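Local coordinates for alkaline phosphatase D (PDB 2YEQ), which hydrolyses phosphate esters, acting as a bacterial phosphodiesterase with an active site that contains iron and calcium, at residues A[70-75]-A[242-247]; A[76-81]-A[248-253]; A[130-135]-A[187-192]; A[174-177]-A[181-184]. All coordinates share one frame; numbering follows the deposited sequence.

Interaction 1: residues A[70-75]-A[242-247]; sequences SLAHSV and YYEHMP
Leu71 O, against which Glu244 CG rests at 3.6 Å, is gripped twice by Ser74: the backbone N of Ser74 donates to Leu71 O at 3.0 Å and Ser74 OG reaches the same oxygen at 2.7 Å, in the carbonyl plane. Ser74 can bend back this way because OG lies between its backbone N and its carbonyl carbon (chi1 62°), and the pair of hydrogen bonds closes a tight turn in which Ala72 and His73 both have left-handed backbone angles. Glu244 is laid across this turn. Its chain is extended beyond CG and crosses the side chain of Leu71 at a slant, bringing OE2 to 3.2 Å from Leu71 CA, while OE1 lies 3.8 Å from Ala72 CB. At the other end of the residue, Ser74 CB packs on Glu244 O at 3.2 Å, an oxygen that also accepts a hydrogen bond from Trp26 NE1. The buried carboxylate is satisfied from elsewhere: Arg183 forms a salt bridge with OE1, and Gln240, one turn back in the helix, donates to OE2. The paired arginine probably stabilises the negative charge beside the carbonyl of Ser70. Together these contacts seat the turn that leads into edge strand 74-79 on the last turn of helix 228-245, a buried junction between the N-terminal PhoD domain and the calcineurin-like phosphatase domain.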
loop_
_atom_site.group_PDB
_atom_site.type_symbol
_atom_site.label_atom_id
_atom_site.label_comp_id
_atom_site.label_asym_id
_atom_site.label_seq_id
_atom_site.Cartn_x
_atom_site.Cartn_y
_atom_site.Cartn_z
ATOM N N SER A 70 21.435 0.699 16.132
ATOM C CA SER A 70 21.653 0.925 14.699
ATOM C C SER A 70 20.393 0.670 13.866
ATOM O O SER A 70 20.270 1.204 12.751
ATOM C CB SER A 70 22.805 0.086 14.179
ATOM O OG SER A 70 22.485 -1.282 14.255
ATOM N N LEU A 71 19.443 -0.083 14.431
ATOM C CA LEU A 71 18.123 -0.266 13.812
ATOM C C LEU A 71 16.965 0.344 14.635
ATOM O O LEU A 71 15.831 -0.161 14.610
ATOM C CB LEU A 71 17.895 -1.754 13.574
ATOM C CG LEU A 71 18.877 -2.438 12.591
ATOM C CD1 LEU A 71 18.652 -3.932 12.599
ATOM C CD2 LEU A 71 18.729 -1.937 11.192
ATOM N N ALA A 72 17.260 1.440 15.341
ATOM C CA ALA A 72 16.288 2.186 16.147
ATOM C C ALA A 72 15.567 1.304 17.190
ATOM O O ALA A 72 14.417 1.565 17.565
ATOM C CB ALA A 72 15.280 2.918 15.253
ATOM N N HIS A 73 16.269 0.285 17.665
ATOM C CA HIS A 73 15.753 -0.698 18.627
ATOM C C HIS A 73 14.458 -1.360 18.121
ATOM O O HIS A 73 13.564 -1.740 18.908
ATOM C CB HIS A 73 15.553 -0.064 20.019
ATOM C CG HIS A 73 16.834 0.259 20.718
ATOM N ND1 HIS A 73 17.440 1.491 20.624
ATOM C CD2 HIS A 73 17.618 -0.489 21.525
ATOM C CE1 HIS A 73 18.538 1.494 21.359
ATOM N NE2 HIS A 73 18.677 0.301 21.907
ATOM N N SER A 74 14.370 -1.519 16.802
ATOM C CA SER A 74 13.315 -2.317 16.219
ATOM C C SER A 74 13.614 -3.792 16.464
ATOM O O SER A 74 14.750 -4.213 16.766
ATOM C CB SER A 74 13.181 -2.031 14.728
ATOM O OG SER A 74 14.367 -2.383 14.042
ATOM N N VAL A 75 12.566 -4.594 16.368
ATOM C CA VAL A 75 12.684 -6.022 16.538
ATOM C C VAL A 75 11.990 -6.710 15.359
ATOM O O VAL A 75 10.829 -6.420 15.065
ATOM C CB VAL A 75 12.035 -6.474 17.878
ATOM C CG1 VAL A 75 12.059 -7.980 17.990
ATOM C CG2 VAL A 75 12.748 -5.806 19.078
ATOM N N TYR A 242 12.031 2.516 6.717
ATOM C CA TYR A 242 10.901 1.670 6.327
ATOM C C TYR A 242 11.101 0.254 6.841
ATOM O O TYR A 242 10.234 -0.300 7.501
ATOM C CB TYR A 242 10.751 1.676 4.812
ATOM C CG TYR A 242 9.505 1.013 4.276
ATOM C CD1 TYR A 242 8.333 1.721 4.134
ATOM C CD2 TYR A 242 9.529 -0.305 3.849
ATOM C CE1 TYR A 242 7.171 1.105 3.623
ATOM C CE2 TYR A 242 8.393 -0.913 3.313
ATOM C CZ TYR A 242 7.234 -0.198 3.197
ATOM O OH TYR A 242 6.127 -0.812 2.654
ATOM N N TYR A 243 12.265 -0.329 6.562
ATOM C CA TYR A 243 12.602 -1.617 7.098
ATOM C C TYR A 243 12.406 -1.656 8.628
ATOM O O TYR A 243 11.794 -2.591 9.144
ATOM C CB TYR A 243 14.043 -2.049 6.748
ATOM C CG TYR A 243 14.419 -3.326 7.444
ATOM C CD1 TYR A 243 14.027 -4.566 6.932
ATOM C CD2 TYR A 243 15.090 -3.310 8.670
ATOM C CE1 TYR A 243 14.327 -5.741 7.588
ATOM C CE2 TYR A 243 15.383 -4.480 9.333
ATOM C CZ TYR A 243 14.997 -5.703 8.790
ATOM O OH TYR A 243 15.297 -6.882 9.448
ATOM N N GLU A 244 12.973 -0.673 9.329
ATOM C CA GLU A 244 12.931 -0.637 10.795
ATOM C C GLU A 244 11.481 -0.678 11.295
ATOM O O GLU A 244 11.228 -1.196 12.362
ATOM C CB GLU A 244 13.670 0.600 11.333
ATOM C CG GLU A 244 15.194 0.495 11.140
ATOM C CD GLU A 244 15.969 1.765 11.375
ATOM O OE1 GLU A 244 15.345 2.841 11.459
ATOM O OE2 GLU A 244 17.235 1.673 11.452
ATOM N N HIS A 245 10.539 -0.130 10.531
ATOM C CA HIS A 245 9.163 -0.026 10.996
ATOM C C HIS A 245 8.183 -1.020 10.376
ATOM O O HIS A 245 7.007 -0.983 10.688
ATOM C CB HIS A 245 8.650 1.405 10.850
ATOM C CG HIS A 245 9.337 2.354 11.772
ATOM N ND1 HIS A 245 10.575 2.888 11.490
ATOM C CD2 HIS A 245 9.000 2.797 13.008
ATOM C CE1 HIS A 245 10.961 3.636 12.511
ATOM N NE2 HIS A 245 10.023 3.599 13.439
ATOM N N MET A 246 8.665 -1.922 9.538
ATOM C CA MET A 246 7.771 -2.839 8.820
ATOM C C MET A 246 8.095 -4.293 9.089
ATOM O O MET A 246 9.268 -4.671 9.206
ATOM C CB MET A 246 7.855 -2.576 7.317
ATOM C CG MET A 246 7.260 -1.275 6.875
ATOM S SD MET A 246 5.506 -1.117 7.309
ATOM C CE MET A 246 5.063 0.446 6.652
ATOM N N PRO A 247 7.066 -5.143 9.127
ATOM C CA PRO A 247 7.268 -6.566 9.427
ATOM C C PRO A 247 7.721 -7.350 8.194
ATOM O O PRO A 247 6.963 -8.139 7.626
ATOM C CB PRO A 247 5.887 -7.020 9.890
ATOM C CG PRO A 247 4.965 -6.197 9.089
ATOM C CD PRO A 247 5.636 -4.829 8.988
#

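Interaction 2: residues A[76-81]-A[248-253]; sequences HVEADG and LRISSL. With EDO (1,2-ethanediol), chain R.
Glu78 and Arg249 both place CG anti to the carbonyl carbon, at chi1 -74° and -69°, and from there each chain runs out extended, so that the two cross and the carboxylate meets both the guanidinium and the backbone amide of the next residue, Ile250. The acid splits its oxygens between two donors. Glu78 OE2 accepts the backbone N of Ile250 at 2.8 Å, on the syn side but somewhat out of the carboxylate plane. Glu78 OE1 takes Arg249 NH1 at 3.3 Å in a longer salt bridge, in which the nitrogen comes from above the carboxylate plane while the oxygen stays close to the plane of the guanidinium. The two flat groups therefore stand almost perpendicular, 84° apart, rather than forming a side-by-side pair. Carbon atoms pack round the other oxygen: Arg249 CB lies 3.7 Å from Glu78 OE2, and Ile250 CB 3.6 Å from it. Because Ile250 opens the short 3-10 turn 250-252, the carboxylate may also be steadied by the amide end of that turn. The guanidinium is held further by Asp17 O and Ser22 OG, both reached by NH2. Two residues earlier in the strand, on the same face, His76 CD2 approaches Leu248 O at 3.6 Å; its NE2 bonds to Tyr243 O, its ring stacks on Tyr243, and it meets Trp26 edge-to-face. At the protein surface the contact thus lays edge strand 74-79 against the loop following helix 228-245, with strand 23-28 beside both.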
loop_
_atom_site.group_PDB
_atom_site.type_symbol
_atom_site.label_atom_id
_atom_site.label_comp_id
_atom_site.label_asym_id
_atom_site.label_seq_id
_atom_site.Cartn_x
_atom_site.Cartn_y
_atom_site.Cartn_z
ATOM N N HIS A 76 12.712 -7.581 14.675
ATOM C CA HIS A 76 12.137 -8.433 13.628
ATOM C C HIS A 76 12.435 -9.867 13.990
ATOM O O HIS A 76 13.596 -10.233 14.118
ATOM C CB HIS A 76 12.772 -8.153 12.264
ATOM C CG HIS A 76 12.482 -6.788 11.730
ATOM N ND1 HIS A 76 13.091 -5.657 12.222
ATOM C CD2 HIS A 76 11.650 -6.376 10.751
ATOM C CE1 HIS A 76 12.630 -4.604 11.571
ATOM N NE2 HIS A 76 11.753 -5.016 10.674
ATOM N N VAL A 77 11.392 -10.671 14.166
ATOM C CA VAL A 77 11.533 -12.067 14.550
ATOM C C VAL A 77 10.893 -12.883 13.442
ATOM O O VAL A 77 9.777 -12.607 13.042
ATOM C CB VAL A 77 10.778 -12.371 15.891
ATOM C CG1 VAL A 77 10.689 -13.876 16.150
ATOM C CG2 VAL A 77 11.420 -11.642 17.081
ATOM N N GLU A 78 11.589 -13.888 12.941
ATOM C CA GLU A 78 10.973 -14.819 12.009
ATOM C C GLU A 78 10.610 -16.084 12.801
ATOM O O GLU A 78 11.430 -16.971 12.996
ATOM C CB GLU A 78 11.890 -15.078 10.807
ATOM C CG GLU A 78 11.894 -13.853 9.864
ATOM C CD GLU A 78 12.855 -13.975 8.688
ATOM O OE1 GLU A 78 12.844 -15.035 8.012
ATOM O OE2 GLU A 78 13.609 -13.006 8.444
ATOM N N ALA A 79 9.381 -16.108 13.312
ATOM C CA ALA A 79 8.920 -17.183 14.185
ATOM C C ALA A 79 8.578 -18.345 13.281
ATOM O O ALA A 79 7.637 -18.266 12.496
ATOM C CB ALA A 79 7.713 -16.744 14.960
ATOM N N ASP A 80 9.355 -19.412 13.371
ATOM C CA ASP A 80 9.143 -20.572 12.521
ATOM C C ASP A 80 8.681 -21.777 13.347
ATOM O O ASP A 80 8.390 -21.634 14.531
ATOM C CB ASP A 80 10.399 -20.874 11.713
ATOM C CG ASP A 80 11.586 -21.263 12.573
ATOM O OD1 ASP A 80 11.473 -21.322 13.818
ATOM O OD2 ASP A 80 12.651 -21.501 11.975
ATOM N N GLY A 81 8.591 -22.943 12.712
ATOM C CA GLY A 81 8.094 -24.148 13.375
ATOM C C GLY A 81 6.603 -24.081 13.644
ATOM O O GLY A 81 6.128 -24.668 14.602
ATOM N N LEU A 248 8.974 -7.130 7.818
ATOM C CA LEU A 248 9.613 -7.747 6.656
ATOM C C LEU A 248 10.619 -8.802 7.069
ATOM O O LEU A 248 11.170 -8.761 8.159
ATOM C CB LEU A 248 10.320 -6.648 5.856
ATOM C CG LEU A 248 9.409 -5.542 5.299
ATOM C CD1 LEU A 248 10.213 -4.439 4.626
ATOM C CD2 LEU A 248 8.374 -6.078 4.296
ATOM N N ARG A 249 10.898 -9.735 6.174
ATOM C CA ARG A 249 11.921 -10.756 6.412
ATOM C C ARG A 249 13.330 -10.217 6.167
ATOM O O ARG A 249 13.484 -9.146 5.617
ATOM C CB ARG A 249 11.642 -11.978 5.541
ATOM C CG ARG A 249 10.398 -12.690 6.003
ATOM C CD ARG A 249 10.094 -13.921 5.227
ATOM N NE ARG A 249 8.840 -14.518 5.707
ATOM C CZ ARG A 249 8.740 -15.458 6.644
ATOM N NH1 ARG A 249 9.803 -15.950 7.251
ATOM N NH2 ARG A 249 7.548 -15.919 6.982
ATOM N N ILE A 250 14.341 -10.960 6.601
ATOM C CA ILE A 250 15.730 -10.474 6.597
ATOM C C ILE A 250 16.291 -10.233 5.157
ATOM O O ILE A 250 17.154 -9.375 4.941
ATOM C CB ILE A 250 16.648 -11.421 7.435
ATOM C CG1 ILE A 250 17.978 -10.719 7.788
ATOM C CG2 ILE A 250 16.860 -12.755 6.720
ATOM C CD1 ILE A 250 17.796 -9.453 8.637
ATOM N N SER A 251 15.740 -10.931 4.172
ATOM C CA SER A 251 16.138 -10.715 2.788
ATOM C C SER A 251 15.718 -9.333 2.275
ATOM O O SER A 251 16.212 -8.895 1.249
ATOM C CB SER A 251 15.564 -11.818 1.901
ATOM O OG SER A 251 14.150 -11.840 2.055
ATOM N N SER A 252 14.829 -8.653 3.002
ATOM C CA SER A 252 14.492 -7.269 2.726
ATOM C C SER A 252 15.366 -6.250 3.484
ATOM O O SER A 252 15.116 -5.068 3.371
ATOM C CB SER A 252 12.989 -6.988 3.012
ATOM O OG SER A 252 12.126 -7.618 2.077
ATOM N N LEU A 253 16.382 -6.673 4.238
ATOM C CA LEU A 253 17.298 -5.707 4.889
ATOM C C LEU A 253 17.968 -4.841 3.808
ATOM O O LEU A 253 18.486 -5.376 2.840
ATOM C CB LEU A 253 18.376 -6.442 5.709
ATOM C CG LEU A 253 19.355 -5.616 6.567
ATOM C CD1 LEU A 253 18.618 -5.017 7.761
ATOM C CD2 LEU A 253 20.563 -6.462 7.047
HETATM C C1 EDO R . 17.562 -7.368 15.640
HETATM O O1 EDO R . 18.116 -6.065 15.835
HETATM C C2 EDO R . 16.192 -7.439 16.302
HETATM O O2 EDO R . 15.316 -8.256 15.521
#

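Interaction 3: residues A[130-135]-A[187-192]; sequences GYYTAY and AQYRSD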
loop_
_atom_site.group_PDB
_atom_site.type_symbol
_atom_site.label_atom_id
_atom_site.label_comp_id
_atom_site.label_asym_id
_atom_site.label_seq_id
_atom_site.Cartn_x
_atom_site.Cartn_y
_atom_site.Cartn_z
ATOM N N GLY A 130 -6.601 13.750 7.745
ATOM C CA GLY A 130 -7.723 13.249 8.518
ATOM C C GLY A 130 -7.308 12.241 9.550
ATOM O O GLY A 130 -6.130 11.900 9.662
ATOM N N TYR A 131 -8.312 11.802 10.306
ATOM C CA TYR A 131 -8.188 10.758 11.309
ATOM C C TYR A 131 -8.261 9.400 10.641
ATOM O O TYR A 131 -8.847 9.248 9.557
ATOM C CB TYR A 131 -9.258 10.989 12.437
ATOM C CG TYR A 131 -8.925 12.278 13.152
ATOM C CD1 TYR A 131 -7.917 12.322 14.124
ATOM C CD2 TYR A 131 -9.495 13.481 12.751
ATOM C CE1 TYR A 131 -7.550 13.522 14.733
ATOM C CE2 TYR A 131 -9.127 14.674 13.330
ATOM C CZ TYR A 131 -8.147 14.690 14.320
ATOM O OH TYR A 131 -7.779 15.889 14.855
ATOM N N TYR A 132 -7.629 8.428 11.279
ATOM C CA TYR A 132 -7.539 7.055 10.819
ATOM C C TYR A 132 -8.738 6.163 11.242
ATOM O O TYR A 132 -8.609 4.966 11.503
ATOM C CB TYR A 132 -6.215 6.443 11.281
ATOM C CG TYR A 132 -4.939 7.046 10.636
ATOM C CD1 TYR A 132 -4.993 7.888 9.521
ATOM C CD2 TYR A 132 -3.684 6.712 11.141
ATOM C CE1 TYR A 132 -3.813 8.419 8.952
ATOM C CE2 TYR A 132 -2.522 7.211 10.585
ATOM C CZ TYR A 132 -2.580 8.067 9.497
ATOM O OH TYR A 132 -1.389 8.536 8.969
ATOM N N THR A 133 -9.916 6.744 11.188
ATOM C CA THR A 133 -11.165 6.002 11.394
ATOM C C THR A 133 -11.244 4.754 10.507
ATOM O O THR A 133 -11.739 3.704 10.937
ATOM C CB THR A 133 -12.334 6.905 11.094
ATOM O OG1 THR A 133 -12.075 8.189 11.667
ATOM C CG2 THR A 133 -13.674 6.315 11.643
ATOM N N ALA A 134 -10.721 4.832 9.275
ATOM C CA ALA A 134 -10.722 3.657 8.404
ATOM C C ALA A 134 -10.102 2.448 9.070
ATOM O O ALA A 134 -10.598 1.323 8.907
ATOM C CB ALA A 134 -10.020 3.937 7.023
ATOM N N TYR A 135 -9.000 2.648 9.804
ATOM C CA TYR A 135 -8.324 1.535 10.452
ATOM C C TYR A 135 -9.054 1.025 11.707
ATOM O O TYR A 135 -8.935 -0.147 12.058
ATOM C CB TYR A 135 -6.883 1.892 10.798
ATOM C CG TYR A 135 -5.929 1.879 9.622
ATOM C CD1 TYR A 135 -5.781 0.740 8.853
ATOM C CD2 TYR A 135 -5.179 3.003 9.284
ATOM C CE1 TYR A 135 -4.917 0.698 7.779
ATOM C CE2 TYR A 135 -4.284 2.976 8.199
ATOM C CZ TYR A 135 -4.156 1.825 7.449
ATOM O OH TYR A 135 -3.297 1.727 6.378
ATOM N N ALA A 187 7.381 7.069 13.277
ATOM C CA ALA A 187 6.860 7.055 14.632
ATOM C C ALA A 187 5.607 7.915 14.781
ATOM O O ALA A 187 4.680 7.518 15.499
ATOM C CB ALA A 187 7.949 7.489 15.625
ATOM N N GLN A 188 5.552 9.076 14.121
ATOM C CA GLN A 188 4.369 9.924 14.211
ATOM C C GLN A 188 3.133 9.187 13.704
ATOM O O GLN A 188 2.092 9.215 14.344
ATOM C CB GLN A 188 4.513 11.221 13.421
ATOM C CG GLN A 188 3.235 12.038 13.385
ATOM C CD GLN A 188 3.386 13.377 12.696
ATOM O OE1 GLN A 188 4.000 13.466 11.624
ATOM N NE2 GLN A 188 2.809 14.435 13.297
ATOM N N TYR A 189 3.256 8.589 12.522
ATOM C CA TYR A 189 2.152 7.867 11.871
ATOM C C TYR A 189 1.754 6.624 12.653
ATOM O O TYR A 189 0.581 6.403 12.901
ATOM C CB TYR A 189 2.534 7.475 10.413
ATOM C CG TYR A 189 2.333 8.598 9.406
ATOM C CD1 TYR A 189 2.960 9.825 9.565
ATOM C CD2 TYR A 189 1.557 8.412 8.271
ATOM C CE1 TYR A 189 2.786 10.844 8.650
ATOM C CE2 TYR A 189 1.361 9.425 7.352
ATOM C CZ TYR A 189 2.008 10.636 7.526
ATOM O OH TYR A 189 1.807 11.657 6.626
ATOM N N ARG A 190 2.750 5.833 13.053
ATOM C CA ARG A 190 2.545 4.555 13.699
ATOM C C ARG A 190 2.049 4.693 15.166
ATOM O O ARG A 190 1.585 3.714 15.745
ATOM C CB ARG A 190 3.839 3.745 13.624
ATOM C CG ARG A 190 3.769 2.292 14.039
ATOM C CD ARG A 190 2.731 1.551 13.206
ATOM N NE ARG A 190 3.042 0.183 12.847
ATOM C CZ ARG A 190 4.102 -0.257 12.159
ATOM N NH1 ARG A 190 5.081 0.546 11.763
ATOM N NH2 ARG A 190 4.221 -1.555 11.917
ATOM N N SER A 191 2.138 5.897 15.733
ATOM C CA SER A 191 1.662 6.191 17.083
ATOM C C SER A 191 0.121 6.212 17.154
ATOM O O SER A 191 -0.447 6.210 18.235
ATOM C CB SER A 191 2.149 7.592 17.517
ATOM O OG SER A 191 3.505 7.532 17.855
ATOM N N ASP A 192 -0.526 6.359 16.008
ATOM C CA ASP A 192 -1.975 6.455 15.958
ATOM C C ASP A 192 -2.587 5.128 16.406
ATOM O O ASP A 192 -2.267 4.090 15.851
ATOM C CB ASP A 192 -2.430 6.792 14.549
ATOM C CG ASP A 192 -3.915 6.963 14.467
ATOM O OD1 ASP A 192 -4.593 5.913 14.517
ATOM O OD2 ASP A 192 -4.389 8.117 14.383
HETATM O O HOH W 1 -6.932 8.784 13.988
#
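Tyr132 reaches across to both Tyr189 and Asp192, its ring swung anti to the carbonyl carbon (chi1 -67°). Its hydroxyl ends 3.0 Å from Tyr189 CD2 and 3.3 Å from Tyr189 CE2, a tight approach made obliquely to the second ring, and the two side chains cross at about a right angle without stacking. The backbone oxygen of Tyr189 sits at the edge of the Tyr132 ring, near its plane. Asp192 turns the other way, with CG anti to the backbone N (chi1 -177°), which brings the carboxylate obliquely up to the CD2 side of the ring: Asp192 CG is 3.3 Å from Tyr132 CD2, the two planes inclined at 48°. A water completes the link, accepting from Tyr132 N at 2.8 Å and donating to Asp192 OD2 at 2.7 Å. The polar ends are satisfied from outside, Tyr132 OH by Gln125 O and Tyr189 OH by His171 and Tyr127. Asp192 OD1 caps the next helix at Leu195 N, and OD2 forms a salt bridge with Arg169, which also makes a cation-pi contact with the Tyr132 ring. Cap, water and arginine together probably keep Asp192 ionised, so a charged, partly exposed carboxylate can lie close to a buried aromatic ring.

Interaction 4: residues A[174-177]-A[181-184]; sequences AEII and DYRN. With NA (sodium ion), chain B; EDO (1,2-ethanediol), chain C; EDO (1,2-ethanediol), chain S; EDO (1,2-ethanediol), chain Q.
This is a local contact between a loop and the start of the helix it enters: residues 174-177 fold back on the first turn of helix 179-190, where Ile176 and Ile177 meet Asp181 and Tyr182. The polar tie is a fairly straight hydrogen bond (158°) from Ile177 N to Asp181 OD2, 2.9 Å long, received by the anti lone pair of the oxygen. Asp181 OD2 is also used by Thr178 N, so one carboxylate oxygen gathers two successive amides. Beside it, Ile176 CB lies 3.6 Å from Asp181 CB as the two side chains slide past each other in opposite directions. Ile176 carries CG1 between its backbone N and carbonyl carbon (chi1 61°), which swings the CG1-CD1 arm over one face of Tyr182. CD1 makes a CH-pi contact, 3.8 Å from the ring centroid and 30° off its normal, the two side chains crossing at about a right angle. Ile177 O meets the same ring in its plane, at the edge, 3.6 Å from Tyr182 CE2. The phenol is fixed from beyond by Val213 O and Arg234. Arg234 also bonds to Glu175 OE2, on a side chain that leaves the backbone away from the helix segment; its carboxylate chelates a sodium ion unevenly, with OE2 at 2.2 Å and OE1 at 2.9 Å. Glu214, Gln517 and three waters complete that site. With Asp181 in the third helical position holding the amide of Thr178 just before the helix, the geometry matches the N3 half of a capping box.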
loop_
_atom_site.group_PDB
_atom_site.type_symbol
_atom_site.label_atom_id
_atom_site.label_comp_id
_atom_site.label_asym_id
_atom_site.label_seq_id
_atom_site.Cartn_x
_atom_site.Cartn_y
_atom_site.Cartn_z
ATOM N N ALA A 174 9.822 19.664 9.703
ATOM C CA ALA A 174 10.036 20.075 8.314
ATOM C C ALA A 174 10.190 18.849 7.449
ATOM O O ALA A 174 10.312 17.731 7.946
ATOM C CB ALA A 174 11.314 20.968 8.186
ATOM N N GLU A 175 10.235 19.065 6.138
ATOM C CA GLU A 175 10.411 17.966 5.197
ATOM C C GLU A 175 11.560 17.079 5.617
ATOM O O GLU A 175 12.667 17.568 5.893
ATOM C CB GLU A 175 10.634 18.486 3.762
ATOM C CG GLU A 175 10.800 17.334 2.748
ATOM C CD GLU A 175 10.878 17.775 1.285
ATOM O OE1 GLU A 175 10.931 18.989 1.025
ATOM O OE2 GLU A 175 10.911 16.905 0.378
ATOM N N ILE A 176 11.306 15.770 5.612
ATOM C CA ILE A 176 12.209 14.794 6.152
ATOM C C ILE A 176 13.320 14.377 5.182
ATOM O O ILE A 176 13.062 14.086 4.013
ATOM C CB ILE A 176 11.445 13.567 6.705
ATOM C CG1 ILE A 176 10.637 12.840 5.614
ATOM C CG2 ILE A 176 10.504 14.050 7.821
ATOM C CD1 ILE A 176 9.806 11.608 6.183
ATOM N N ILE A 177 14.557 14.371 5.684
ATOM C CA ILE A 177 15.750 14.153 4.858
ATOM C C ILE A 177 16.649 13.085 5.415
ATOM O O ILE A 177 17.099 12.210 4.682
ATOM C CB ILE A 177 16.587 15.452 4.738
ATOM C CG1 ILE A 177 15.747 16.567 4.109
ATOM C CG2 ILE A 177 17.896 15.190 3.951
ATOM C CD1 ILE A 177 15.218 16.221 2.738
ATOM N N ASP A 181 15.080 11.891 10.764
ATOM C CA ASP A 181 13.867 12.531 10.281
ATOM C C ASP A 181 12.812 11.458 9.833
ATOM O O ASP A 181 11.640 11.560 10.182
ATOM C CB ASP A 181 14.131 13.423 9.064
ATOM C CG ASP A 181 14.979 14.667 9.348
ATOM O OD1 ASP A 181 15.113 15.110 10.506
ATOM O OD2 ASP A 181 15.467 15.243 8.341
ATOM N N TYR A 182 13.255 10.478 9.061
ATOM C CA TYR A 182 12.367 9.411 8.564
ATOM C C TYR A 182 11.859 8.513 9.680
ATOM O O TYR A 182 10.694 8.103 9.680
ATOM C CB TYR A 182 13.054 8.559 7.468
ATOM C CG TYR A 182 12.965 9.209 6.122
ATOM C CD1 TYR A 182 11.836 9.034 5.314
ATOM C CD2 TYR A 182 14.005 10.011 5.639
ATOM C CE1 TYR A 182 11.732 9.663 4.067
ATOM C CE2 TYR A 182 13.916 10.647 4.407
ATOM C CZ TYR A 182 12.786 10.467 3.615
ATOM O OH TYR A 182 12.722 11.092 2.396
ATOM N N ARG A 183 12.734 8.183 10.616
ATOM C CA ARG A 183 12.352 7.375 11.776
ATOM C C ARG A 183 11.266 8.078 12.592
ATOM O O ARG A 183 10.262 7.442 12.988
ATOM C CB ARG A 183 13.560 7.083 12.657
ATOM C CG ARG A 183 14.501 6.052 12.133
ATOM C CD ARG A 183 15.802 6.072 12.962
ATOM N NE ARG A 183 16.615 4.900 12.728
ATOM C CZ ARG A 183 17.832 4.718 13.219
ATOM N NH1 ARG A 183 18.404 5.645 13.979
ATOM N NH2 ARG A 183 18.461 3.599 12.981
ATOM N N ASN A 184 11.453 9.379 12.822
ATOM C CA ASN A 184 10.499 10.151 13.583
ATOM C C ASN A 184 9.163 10.300 12.859
ATOM O O ASN A 184 8.089 10.305 13.484
ATOM C CB ASN A 184 11.075 11.519 13.985
ATOM C CG ASN A 184 12.198 11.399 15.012
ATOM O OD1 ASN A 184 12.351 10.350 15.640
ATOM N ND2 ASN A 184 13.003 12.459 15.159
HETATM NA NA NA B . 10.326 17.857 -1.552
HETATM C C1 EDO C . 14.786 14.483 13.384
HETATM O O1 EDO C . 15.939 15.141 13.944
HETATM C C2 EDO C . 13.612 15.444 13.163
HETATM O O2 EDO C . 12.354 14.804 13.416
HETATM C C1 EDO S . 12.643 19.702 11.910
HETATM O O1 EDO S . 11.526 20.612 11.870
HETATM C C2 EDO S . 13.078 19.273 10.508
HETATM O O2 EDO S . 14.112 18.285 10.590
HETATM C C1 EDO Q . 20.552 12.912 4.345
HETATM O O1 EDO Q . 19.717 12.096 3.514
HETATM C C2 EDO Q . 21.730 12.159 4.968
HETATM O O2 EDO Q . 21.463 10.759 5.028
HETATM O O HOH W 2 12.248 18.926 -1.774
HETATM O O HOH W 3 9.770 18.255 -3.734
HETATM O O HOH W 4 8.360 16.769 -1.413
#

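In the fold
From the N terminus, the chain passes through the turn of 70-75 into edge strand 74-79, supplying the first halves of interactions 1 and 2. Their second halves follow one another at the end of helix 228-245 and in the loop after it, so the two contacts cross and close overlapping loops between the N-terminal and phosphatase domains. Interaction 3 is nested inside both loops, and interaction 4, between its segments, inside interaction 3; these two tie the start of helix 133-138 and the loop 174-177 to helix 179-190. That helix is joined to interaction 1 through Arg183 and Arg190, and interaction 2 to interaction 1 through His76.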